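Local coordinates for protein transcriptional regulator, LacI family (Lactobacillus brevis, PDB 3JY6) that probably acts as a LacI-family transcriptional regulator that binds DNA at regulatory regions, here represented by its periplasmic-binding-protein-like domain, at residues A[123-128]-A[177-182]; A[158-163]-A[190-195]; A[72-77]-A[91-96]. All coordinates share one frame; numbering follows the deposited sequence.

Interaction 1. Residues A[123-128]-A[177-182]; sequences YQHVVV and TQNDQK
Tyr123 turns one face of its ring to Lys182, where the bend at chi3 (72°) turns CE and NZ over the phenol. The Lys182 CE methylene sits 3.4 Å from Tyr123 CE1, a CH-pi contact, and Lys182 NZ stands 4.0 Å from the centroid of the Tyr123 ring, 25° off the normal, as a cation-pi partner. The ammonium is also hydrogen-bonded to the carbonyl O of Gln121. Without the phenol, as with an alanine here, the lysine's end would probably lose both its CH-pi and its cation-pi surface and be freer to turn. Next along the chain, Gln124 offers its backbone N to Lys182 O in a weak, bent bond. His125 N makes the stronger bond to the same oxygen, 3.1 Å from Lys182 O, and this bond leads into the pairing of strand 125-131 with strand 183-187. The His125 side chain points to the 177-182 loop: its CB packs 3.7 Å from Gln181 CB, while the imidazole lies obliquely near the Asn179 and Gln178 amides. Its nitrogens are bound elsewhere, NE2 to Asp154 and ND1 to Thr183. With both engaged, the ring's rotation is fixed where the two inner strands of the four-stranded parallel sheet, 125-131 and 183-187, begin, and Asp154 would probably polarise the imidazole and may raise its pKa.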
loop_
_atom_site.group_PDB
_atom_site.type_symbol
_atom_site.label_atom_id
_atom_site.label_comp_id
_atom_site.label_asym_id
_atom_site.label_seq_id
_atom_site.Cartn_x
_atom_site.Cartn_y
_atom_site.Cartn_z
ATOM N N TYR A 123 15.812 -19.434 20.587
ATOM C CA TYR A 123 14.406 -19.631 20.248
ATOM C C TYR A 123 14.215 -20.980 19.550
ATOM O O TYR A 123 14.463 -21.112 18.349
ATOM C CB TYR A 123 13.946 -18.484 19.339
ATOM C CG TYR A 123 14.154 -17.120 19.960
ATOM C CD1 TYR A 123 13.255 -16.620 20.895
ATOM C CD2 TYR A 123 15.278 -16.349 19.646
ATOM C CE1 TYR A 123 13.462 -15.386 21.506
ATOM C CE2 TYR A 123 15.502 -15.113 20.251
ATOM C CZ TYR A 123 14.589 -14.638 21.184
ATOM O OH TYR A 123 14.799 -13.429 21.804
ATOM N N GLN A 124 13.765 -21.976 20.305
ATOM C CA GLN A 124 13.574 -23.327 19.770
ATOM C C GLN A 124 12.139 -23.606 19.330
ATOM O O GLN A 124 11.881 -24.504 18.521
ATOM C CB GLN A 124 13.966 -24.352 20.841
ATOM C CG GLN A 124 15.246 -24.014 21.588
ATOM C CD GLN A 124 16.489 -24.510 20.884
ATOM O OE1 GLN A 124 16.782 -25.708 20.882
ATOM N NE2 GLN A 124 17.225 -23.595 20.274
ATOM N N HIS A 125 11.208 -22.833 19.873
ATOM C CA HIS A 125 9.795 -23.016 19.577
ATOM C C HIS A 125 9.286 -21.995 18.567
ATOM O O HIS A 125 9.214 -20.802 18.860
ATOM C CB HIS A 125 9.012 -22.917 20.885
ATOM C CG HIS A 125 7.528 -22.923 20.716
ATOM N ND1 HIS A 125 6.705 -22.077 21.425
ATOM C CD2 HIS A 125 6.717 -23.667 19.930
ATOM C CE1 HIS A 125 5.450 -22.295 21.082
ATOM N NE2 HIS A 125 5.429 -23.257 20.176
ATOM N N VAL A 126 8.929 -22.462 17.376
ATOM C CA VAL A 126 8.443 -21.557 16.346
ATOM C C VAL A 126 6.932 -21.622 16.178
ATOM O O VAL A 126 6.346 -22.697 16.051
ATOM C CB VAL A 126 9.106 -21.848 14.989
ATOM C CG1 VAL A 126 8.760 -20.736 13.995
ATOM C CG2 VAL A 126 10.609 -21.968 15.162
ATOM N N VAL A 127 6.309 -20.452 16.197
ATOM C CA VAL A 127 4.871 -20.332 16.032
ATOM C C VAL A 127 4.665 -19.692 14.673
ATOM O O VAL A 127 4.897 -18.498 14.490
ATOM C CB VAL A 127 4.252 -19.446 17.139
ATOM C CG1 VAL A 127 2.764 -19.231 16.869
ATOM C CG2 VAL A 127 4.435 -20.110 18.498
ATOM N N VAL A 128 4.245 -20.505 13.714
ATOM C CA VAL A 128 4.023 -20.043 12.353
ATOM C C VAL A 128 2.626 -19.454 12.169
ATOM O O VAL A 128 1.625 -20.111 12.452
ATOM C CB VAL A 128 4.190 -21.204 11.357
ATOM C CG1 VAL A 128 4.061 -20.689 9.938
ATOM C CG2 VAL A 128 5.529 -21.897 11.569
ATOM N N THR A 177 2.373 -18.918 24.238
ATOM C CA THR A 177 2.488 -19.106 25.669
ATOM C C THR A 177 2.342 -20.514 26.263
ATOM O O THR A 177 2.368 -20.659 27.488
ATOM C CB THR A 177 1.467 -18.188 26.353
ATOM O OG1 THR A 177 1.872 -17.941 27.697
ATOM C CG2 THR A 177 0.085 -18.832 26.347
ATOM N N GLN A 178 2.211 -21.547 25.436
ATOM C CA GLN A 178 2.024 -22.888 25.988
ATOM C C GLN A 178 3.178 -23.457 26.808
ATOM O O GLN A 178 2.946 -24.124 27.813
ATOM C CB GLN A 178 1.618 -23.889 24.895
ATOM C CG GLN A 178 2.615 -24.095 23.782
ATOM C CD GLN A 178 2.136 -25.125 22.771
ATOM O OE1 GLN A 178 0.997 -25.594 22.839
ATOM N NE2 GLN A 178 3.000 -25.475 21.823
ATOM N N ASN A 179 4.418 -23.219 26.402
ATOM C CA ASN A 179 5.531 -23.740 27.184
ATOM C C ASN A 179 6.624 -22.707 27.469
ATOM O O ASN A 179 6.485 -21.527 27.141
ATOM C CB ASN A 179 6.123 -25.000 26.523
ATOM C CG ASN A 179 6.407 -24.821 25.040
ATOM O OD1 ASN A 179 7.181 -23.948 24.643
ATOM N ND2 ASN A 179 5.782 -25.665 24.209
ATOM N N ASP A 180 7.703 -23.156 28.099
ATOM C CA ASP A 180 8.802 -22.261 28.445
ATOM C C ASP A 180 9.892 -22.085 27.397
ATOM O O ASP A 180 10.776 -21.243 27.562
ATOM C CB ASP A 180 9.436 -22.693 29.764
ATOM C CG ASP A 180 8.526 -22.447 30.945
ATOM O OD1 ASP A 180 7.712 -21.495 30.885
ATOM O OD2 ASP A 180 8.628 -23.192 31.942
ATOM N N GLN A 181 9.839 -22.873 26.329
ATOM C CA GLN A 181 10.834 -22.740 25.273
ATOM C C GLN A 181 10.789 -21.314 24.728
ATOM O O GLN A 181 9.703 -20.750 24.576
ATOM C CB GLN A 181 10.555 -23.759 24.154
ATOM C CG GLN A 181 11.264 -25.098 24.378
ATOM C CD GLN A 181 10.867 -26.200 23.394
ATOM O OE1 GLN A 181 10.655 -25.958 22.201
ATOM N NE2 GLN A 181 10.791 -27.431 23.898
ATOM N N LYS A 182 11.957 -20.713 24.480
ATOM C CA LYS A 182 11.997 -19.366 23.912
ATOM C C LYS A 182 11.248 -19.541 22.609
ATOM O O LYS A 182 11.413 -20.553 21.926
ATOM C CB LYS A 182 13.433 -18.890 23.639
ATOM C CG LYS A 182 14.192 -18.450 24.879
ATOM C CD LYS A 182 15.607 -17.949 24.552
ATOM C CE LYS A 182 15.596 -16.594 23.845
ATOM N NZ LYS A 182 16.975 -16.032 23.659
#

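Interaction 2. Residues A[158-163]-A[190-195]; sequences VSESSY and ERWLLE
Trp192 drives the edge of its six-membered ring against the face of Tyr163 in a T-shaped stack, the centroids 5.1 Å apart and the planes at 88°. At the meeting point Trp192 CZ3 comes within 3.7 Å of Tyr163 CZ. Val158 approaches the indole from another direction: it lies over one face, with its CG1 3.4 Å from Trp192 CH2, its CB adding a CH-pi contact. The opposite indole face is taken by the aliphatic part of Arg191, the preceding residue of helix 190-196, whose CG lies above the ring. The tryptophan is thus layered between a strand-end valine and its own helix neighbour, while its NE1 is hydrogen-bonded to Ser131.

Polar groups surround the rings. Arg191 bends at chi3 (-63°), which brings its guanidinium back toward the loop, and its NH1 forms a salt bridge of 2.8 Å with Glu160 OE1. The two flat groups are inclined, 69° apart, and one oxygen meets one nitrogen; Lys189 shares that oxygen, while OE2 is bound to Arg139 and Ser131. Arg191 NH2 also gives a weak bond to Tyr163 OH. Tyr163 OH donates to Glu195 OE1, 2.9 Å away, which accepts on its syn lone pair. Glu195 OE2 is hydrogen-bonded to His165, and Arg224 of the second subunit packs against Glu195.

Tyr163 OH therefore both receives a weak bond and gives a stronger one, linking an arginine to a glutamate one helical turn further on. With three basic groups around it, Glu160 is likely to stay ionised, and the loop between strand 152-158 and helix 165-177 packs on helix 190-196 of the periplasmic-binding-protein fold by charge as well as by rings.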
loop_
_atom_site.group_PDB
_atom_site.type_symbol
_atom_site.label_atom_id
_atom_site.label_comp_id
_atom_site.label_asym_id
_atom_site.label_seq_id
_atom_site.Cartn_x
_atom_site.Cartn_y
_atom_site.Cartn_z
ATOM N N VAL A 158 -4.744 -18.922 8.907
ATOM C CA VAL A 158 -5.780 -17.900 8.915
ATOM C C VAL A 158 -6.438 -17.962 7.541
ATOM O O VAL A 158 -5.758 -18.148 6.530
ATOM C CB VAL A 158 -5.174 -16.492 9.110
ATOM C CG1 VAL A 158 -6.272 -15.452 9.133
ATOM C CG2 VAL A 158 -4.371 -16.437 10.403
ATOM N N SER A 159 -7.758 -17.824 7.501
ATOM C CA SER A 159 -8.485 -17.859 6.235
ATOM C C SER A 159 -8.698 -16.421 5.775
ATOM O O SER A 159 -9.505 -15.691 6.359
ATOM C CB SER A 159 -9.840 -18.551 6.422
ATOM O OG SER A 159 -9.688 -19.872 6.915
ATOM N N GLU A 160 -7.973 -16.009 4.738
ATOM C CA GLU A 160 -8.094 -14.640 4.244
ATOM C C GLU A 160 -9.529 -14.273 3.875
ATOM O O GLU A 160 -9.905 -13.103 3.918
ATOM C CB GLU A 160 -7.165 -14.417 3.043
ATOM C CG GLU A 160 -5.684 -14.387 3.401
ATOM C CD GLU A 160 -4.806 -13.971 2.231
ATOM O OE1 GLU A 160 -5.103 -12.929 1.598
ATOM O OE2 GLU A 160 -3.815 -14.675 1.945
ATOM N N SER A 161 -10.329 -15.283 3.537
ATOM C CA SER A 161 -11.736 -15.090 3.165
ATOM C C SER A 161 -12.644 -14.799 4.352
ATOM O O SER A 161 -13.493 -13.911 4.289
ATOM C CB SER A 161 -12.265 -16.334 2.450
ATOM O OG SER A 161 -12.175 -17.478 3.289
ATOM N N SER A 162 -12.473 -15.556 5.430
ATOM C CA SER A 162 -13.312 -15.371 6.602
ATOM C C SER A 162 -12.586 -15.735 7.880
ATOM O O SER A 162 -12.476 -16.910 8.234
ATOM C CB SER A 162 -14.574 -16.229 6.486
ATOM O OG SER A 162 -14.247 -17.607 6.574
ATOM N N TYR A 163 -12.083 -14.719 8.567
ATOM C CA TYR A 163 -11.378 -14.914 9.826
ATOM C C TYR A 163 -11.791 -13.796 10.760
ATOM O O TYR A 163 -12.177 -12.720 10.307
ATOM C CB TYR A 163 -9.855 -14.866 9.618
ATOM C CG TYR A 163 -9.302 -13.491 9.279
ATOM C CD1 TYR A 163 -9.283 -13.028 7.964
ATOM C CD2 TYR A 163 -8.799 -12.654 10.277
ATOM C CE1 TYR A 163 -8.773 -11.763 7.648
ATOM C CE2 TYR A 163 -8.285 -11.386 9.976
ATOM C CZ TYR A 163 -8.275 -10.950 8.662
ATOM O OH TYR A 163 -7.757 -9.711 8.365
ATOM N N GLU A 190 3.254 -10.559 5.120
ATOM C CA GLU A 190 3.325 -9.238 5.722
ATOM C C GLU A 190 2.075 -8.782 6.497
ATOM O O GLU A 190 2.189 -8.279 7.622
ATOM C CB GLU A 190 3.697 -8.216 4.636
ATOM C CG GLU A 190 3.895 -6.798 5.140
ATOM C CD GLU A 190 4.954 -6.024 4.359
ATOM O OE1 GLU A 190 4.926 -6.012 3.107
ATOM O OE2 GLU A 190 5.824 -5.416 5.008
ATOM N N ARG A 191 0.891 -8.962 5.919
ATOM C CA ARG A 191 -0.342 -8.521 6.575
ATOM C C ARG A 191 -0.540 -9.062 7.982
ATOM O O ARG A 191 -0.980 -8.339 8.873
ATOM C CB ARG A 191 -1.560 -8.877 5.718
ATOM C CG ARG A 191 -1.674 -10.349 5.377
ATOM C CD ARG A 191 -2.858 -10.581 4.441
ATOM N NE ARG A 191 -4.116 -10.214 5.084
ATOM C CZ ARG A 191 -5.308 -10.283 4.498
ATOM N NH1 ARG A 191 -5.406 -10.710 3.243
ATOM N NH2 ARG A 191 -6.399 -9.924 5.163
ATOM N N TRP A 192 -0.226 -10.336 8.180
ATOM C CA TRP A 192 -0.379 -10.957 9.488
ATOM C C TRP A 192 0.577 -10.343 10.503
ATOM O O TRP A 192 0.214 -10.147 11.662
ATOM C CB TRP A 192 -0.152 -12.462 9.365
ATOM C CG TRP A 192 -1.131 -13.135 8.423
ATOM C CD1 TRP A 192 -0.862 -14.142 7.543
ATOM C CD2 TRP A 192 -2.523 -12.827 8.261
ATOM N NE1 TRP A 192 -2.000 -14.480 6.835
ATOM C CE2 TRP A 192 -3.032 -13.691 7.262
ATOM C CE3 TRP A 192 -3.395 -11.910 8.870
ATOM C CZ2 TRP A 192 -4.374 -13.655 6.844
ATOM C CZ3 TRP A 192 -4.733 -11.875 8.452
ATOM C CH2 TRP A 192 -5.204 -12.747 7.451
ATOM N N LEU A 193 1.792 -10.021 10.067
ATOM C CA LEU A 193 2.765 -9.415 10.965
ATOM C C LEU A 193 2.265 -8.022 11.344
ATOM O O LEU A 193 2.341 -7.616 12.505
ATOM C CB LEU A 193 4.142 -9.349 10.277
ATOM C CG LEU A 193 5.381 -8.976 11.098
ATOM C CD1 LEU A 193 6.612 -9.599 10.468
ATOM C CD2 LEU A 193 5.525 -7.456 11.176
ATOM N N LEU A 194 1.706 -7.311 10.367
ATOM C CA LEU A 194 1.217 -5.953 10.587
ATOM C C LEU A 194 -0.051 -5.897 11.418
ATOM O O LEU A 194 -0.250 -4.961 12.173
ATOM C CB LEU A 194 0.952 -5.244 9.246
ATOM C CG LEU A 194 2.100 -5.106 8.243
ATOM C CD1 LEU A 194 1.563 -4.570 6.931
ATOM C CD2 LEU A 194 3.170 -4.183 8.798
ATOM N N GLU A 195 -0.903 -6.904 11.286
ATOM C CA GLU A 195 -2.155 -6.912 12.019
ATOM C C GLU A 195 -2.085 -7.423 13.455
ATOM O O GLU A 195 -2.705 -6.838 14.348
ATOM C CB GLU A 195 -3.205 -7.728 11.251
ATOM C CG GLU A 195 -4.620 -7.570 11.794
ATOM C CD GLU A 195 -5.637 -8.401 11.045
ATOM O OE1 GLU A 195 -5.467 -8.602 9.823
ATOM O OE2 GLU A 195 -6.617 -8.844 11.680
#

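Interaction 3. Residues A[72-77]-A[91-96]; sequences FSNPQT and VDREMD
Successive bends of the Arg93 chain, chi2 -71° and chi3 -52°, fold its guanidinium back toward the turn that leads into helix 75-82, while Met95, with CG set opposite its backbone N (chi1 -154°), carries its sulfur to the proline at the start of that helix. The turn from strand 66-70 here meets the loop after strand 88-91, both on the six-stranded parallel sheet. The Arg93 end faces backbone oxygens: NH1 lies 3.5 Å from Ser73 O, in the guanidinium plane beside its edge, and 3.7 Å from Phe72 O, which approaches obliquely. Neither is a hydrogen bond; the firm one from NH1 goes to Ser71 O, just ahead of the segment. On the other terminal nitrogen, Arg93 NH2 is 3.8 Å from Asn74 OD1, with the amide and guanidinium planes steeply inclined. Asn74 occupies the N-cap position of the helix, though its side chain makes no capping bond. Further along, Met95 SD rests on the proline ring, 3.8 Å from both CG and CD of Pro75; Met95 and Pro75 lie antiparallel as they pass. Pro99 and Trp100 also touch Pro75. Across these two segments the join is thus loose, apolar at one end, while at the other the arginine's positive charge probably gives a weak electrostatic attraction to the carbonyls of the turn, without a direct hydrogen bond to residues 72-77.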
loop_
_atom_site.group_PDB
_atom_site.type_symbol
_atom_site.label_atom_id
_atom_site.label_comp_id
_atom_site.label_asym_id
_atom_site.label_seq_id
_atom_site.Cartn_x
_atom_site.Cartn_y
_atom_site.Cartn_z
ATOM N N PHE A 72 -2.796 -15.235 -9.463
ATOM C CA PHE A 72 -3.240 -16.630 -9.399
ATOM C C PHE A 72 -3.390 -17.476 -10.668
ATOM O O PHE A 72 -3.326 -18.697 -10.590
ATOM C CB PHE A 72 -4.572 -16.670 -8.655
ATOM C CG PHE A 72 -4.720 -15.598 -7.609
ATOM C CD1 PHE A 72 -3.959 -15.633 -6.441
ATOM C CD2 PHE A 72 -5.632 -14.554 -7.787
ATOM C CE1 PHE A 72 -4.108 -14.642 -5.457
ATOM C CE2 PHE A 72 -5.788 -13.562 -6.818
ATOM C CZ PHE A 72 -5.027 -13.604 -5.650
ATOM N N SER A 73 -3.610 -16.851 -11.818
ATOM C CA SER A 73 -3.803 -17.582 -13.074
ATOM C C SER A 73 -2.726 -18.591 -13.448
ATOM O O SER A 73 -1.534 -18.253 -13.485
ATOM C CB SER A 73 -3.956 -16.599 -14.236
ATOM O OG SER A 73 -5.172 -15.892 -14.160
ATOM N N ASN A 74 -3.146 -19.826 -13.732
ATOM C CA ASN A 74 -2.206 -20.854 -14.163
ATOM C C ASN A 74 -2.043 -20.650 -15.674
ATOM O O ASN A 74 -2.761 -19.851 -16.285
ATOM C CB ASN A 74 -2.743 -22.274 -13.903
ATOM C CG ASN A 74 -2.921 -22.589 -12.428
ATOM O OD1 ASN A 74 -2.005 -22.407 -11.621
ATOM N ND2 ASN A 74 -4.105 -23.089 -12.070
ATOM N N PRO A 75 -1.094 -21.360 -16.292
ATOM C CA PRO A 75 -0.872 -21.230 -17.732
ATOM C C PRO A 75 -2.061 -21.639 -18.608
ATOM O O PRO A 75 -2.263 -21.038 -19.663
ATOM C CB PRO A 75 0.361 -22.091 -17.963
ATOM C CG PRO A 75 1.117 -21.907 -16.667
ATOM C CD PRO A 75 0.026 -22.072 -15.654
ATOM N N GLN A 76 -2.844 -22.636 -18.185
ATOM C CA GLN A 76 -4.006 -23.070 -18.970
ATOM C C GLN A 76 -4.972 -21.896 -19.152
ATOM O O GLN A 76 -5.553 -21.714 -20.222
ATOM C CB GLN A 76 -4.748 -24.235 -18.286
ATOM C CG GLN A 76 -5.694 -24.988 -19.230
ATOM C CD GLN A 76 -6.755 -25.815 -18.510
ATOM O OE1 GLN A 76 -6.545 -26.288 -17.391
ATOM N NE2 GLN A 76 -7.894 -25.999 -19.158
ATOM N N THR A 77 -5.132 -21.092 -18.107
ATOM C CA THR A 77 -6.014 -19.925 -18.157
ATOM C C THR A 77 -5.444 -18.818 -19.059
ATOM O O THR A 77 -6.159 -18.215 -19.871
ATOM C CB THR A 77 -6.223 -19.310 -16.740
ATOM O OG1 THR A 77 -6.827 -20.275 -15.874
ATOM C CG2 THR A 77 -7.127 -18.078 -16.822
ATOM N N VAL A 91 5.919 -13.555 -11.566
ATOM C CA VAL A 91 6.706 -13.144 -10.413
ATOM C C VAL A 91 6.133 -13.615 -9.085
ATOM O O VAL A 91 4.913 -13.622 -8.885
ATOM C CB VAL A 91 6.835 -11.598 -10.344
ATOM C CG1 VAL A 91 7.762 -11.195 -9.197
ATOM C CG2 VAL A 91 7.350 -11.062 -11.666
ATOM N N ASP A 92 7.036 -14.023 -8.195
ATOM C CA ASP A 92 6.699 -14.451 -6.837
ATOM C C ASP A 92 5.732 -15.629 -6.757
ATOM O O ASP A 92 4.936 -15.706 -5.829
ATOM C CB ASP A 92 6.106 -13.256 -6.072
ATOM C CG ASP A 92 6.010 -13.507 -4.579
ATOM O OD1 ASP A 92 7.054 -13.781 -3.956
ATOM O OD2 ASP A 92 4.896 -13.431 -4.018
ATOM N N ARG A 93 5.820 -16.563 -7.698
ATOM C CA ARG A 93 4.889 -17.682 -7.705
ATOM C C ARG A 93 5.390 -19.064 -7.354
ATOM O O ARG A 93 4.616 -19.890 -6.887
ATOM C CB ARG A 93 4.176 -17.751 -9.057
ATOM C CG ARG A 93 2.948 -16.860 -9.144
ATOM C CD ARG A 93 1.837 -17.437 -8.290
ATOM N NE ARG A 93 1.593 -18.842 -8.619
ATOM C CZ ARG A 93 0.920 -19.267 -9.687
ATOM N NH1 ARG A 93 0.404 -18.395 -10.548
ATOM N NH2 ARG A 93 0.775 -20.569 -9.898
ATOM N N GLU A 94 6.664 -19.336 -7.577
ATOM C CA GLU A 94 7.192 -20.661 -7.283
ATOM C C GLU A 94 6.308 -21.708 -7.972
ATOM O O GLU A 94 5.753 -22.596 -7.328
ATOM C CB GLU A 94 7.212 -20.925 -5.776
ATOM C CG GLU A 94 8.246 -21.975 -5.366
ATOM C CD GLU A 94 9.578 -21.360 -4.974
ATOM O OE1 GLU A 94 9.702 -20.887 -3.821
ATOM O OE2 GLU A 94 10.499 -21.336 -5.818
ATOM N N MET A 95 6.177 -21.570 -9.288
ATOM C CA MET A 95 5.389 -22.484 -10.116
ATOM C C MET A 95 6.363 -23.489 -10.732
ATOM O O MET A 95 7.408 -23.094 -11.245
ATOM C CB MET A 95 4.718 -21.693 -11.239
ATOM C CG MET A 95 3.440 -22.302 -11.792
ATOM S SD MET A 95 3.016 -21.635 -13.429
ATOM C CE MET A 95 3.307 -19.890 -13.220
ATOM N N ASP A 96 6.057 -24.780 -10.681
ATOM C CA ASP A 96 6.974 -25.736 -11.297
ATOM C C ASP A 96 6.523 -25.983 -12.735
ATOM O O ASP A 96 5.343 -25.873 -13.054
ATOM C CB ASP A 96 7.014 -27.058 -10.514
ATOM C CG ASP A 96 5.750 -27.873 -10.672
ATOM O OD1 ASP A 96 4.656 -27.288 -10.545
ATOM O OD2 ASP A 96 5.853 -29.097 -10.914
#

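Overall arrangement
All three contacts join loops or turns to neighbouring elements of a parallel alpha/beta fold, but in different places, and none is fully core. Interactions 1 and 2 belong to the four-stranded sheet and cross along the chain, their centres about 21 Å apart; each draws on the neighbourhood of strands 125-131 and 152-158. Interaction 3 lies with the six-stranded sheet, across the chain's centre from interaction 1, about 35 Å centre to centre. Interactions 1 and 2 are partly buried, and both use aromatic rings, the first beside backbone bonds, the second beside a salt bridge. Interaction 3 is a surface contact with no hydrogen bond between its segments, consistent with its smaller buried area.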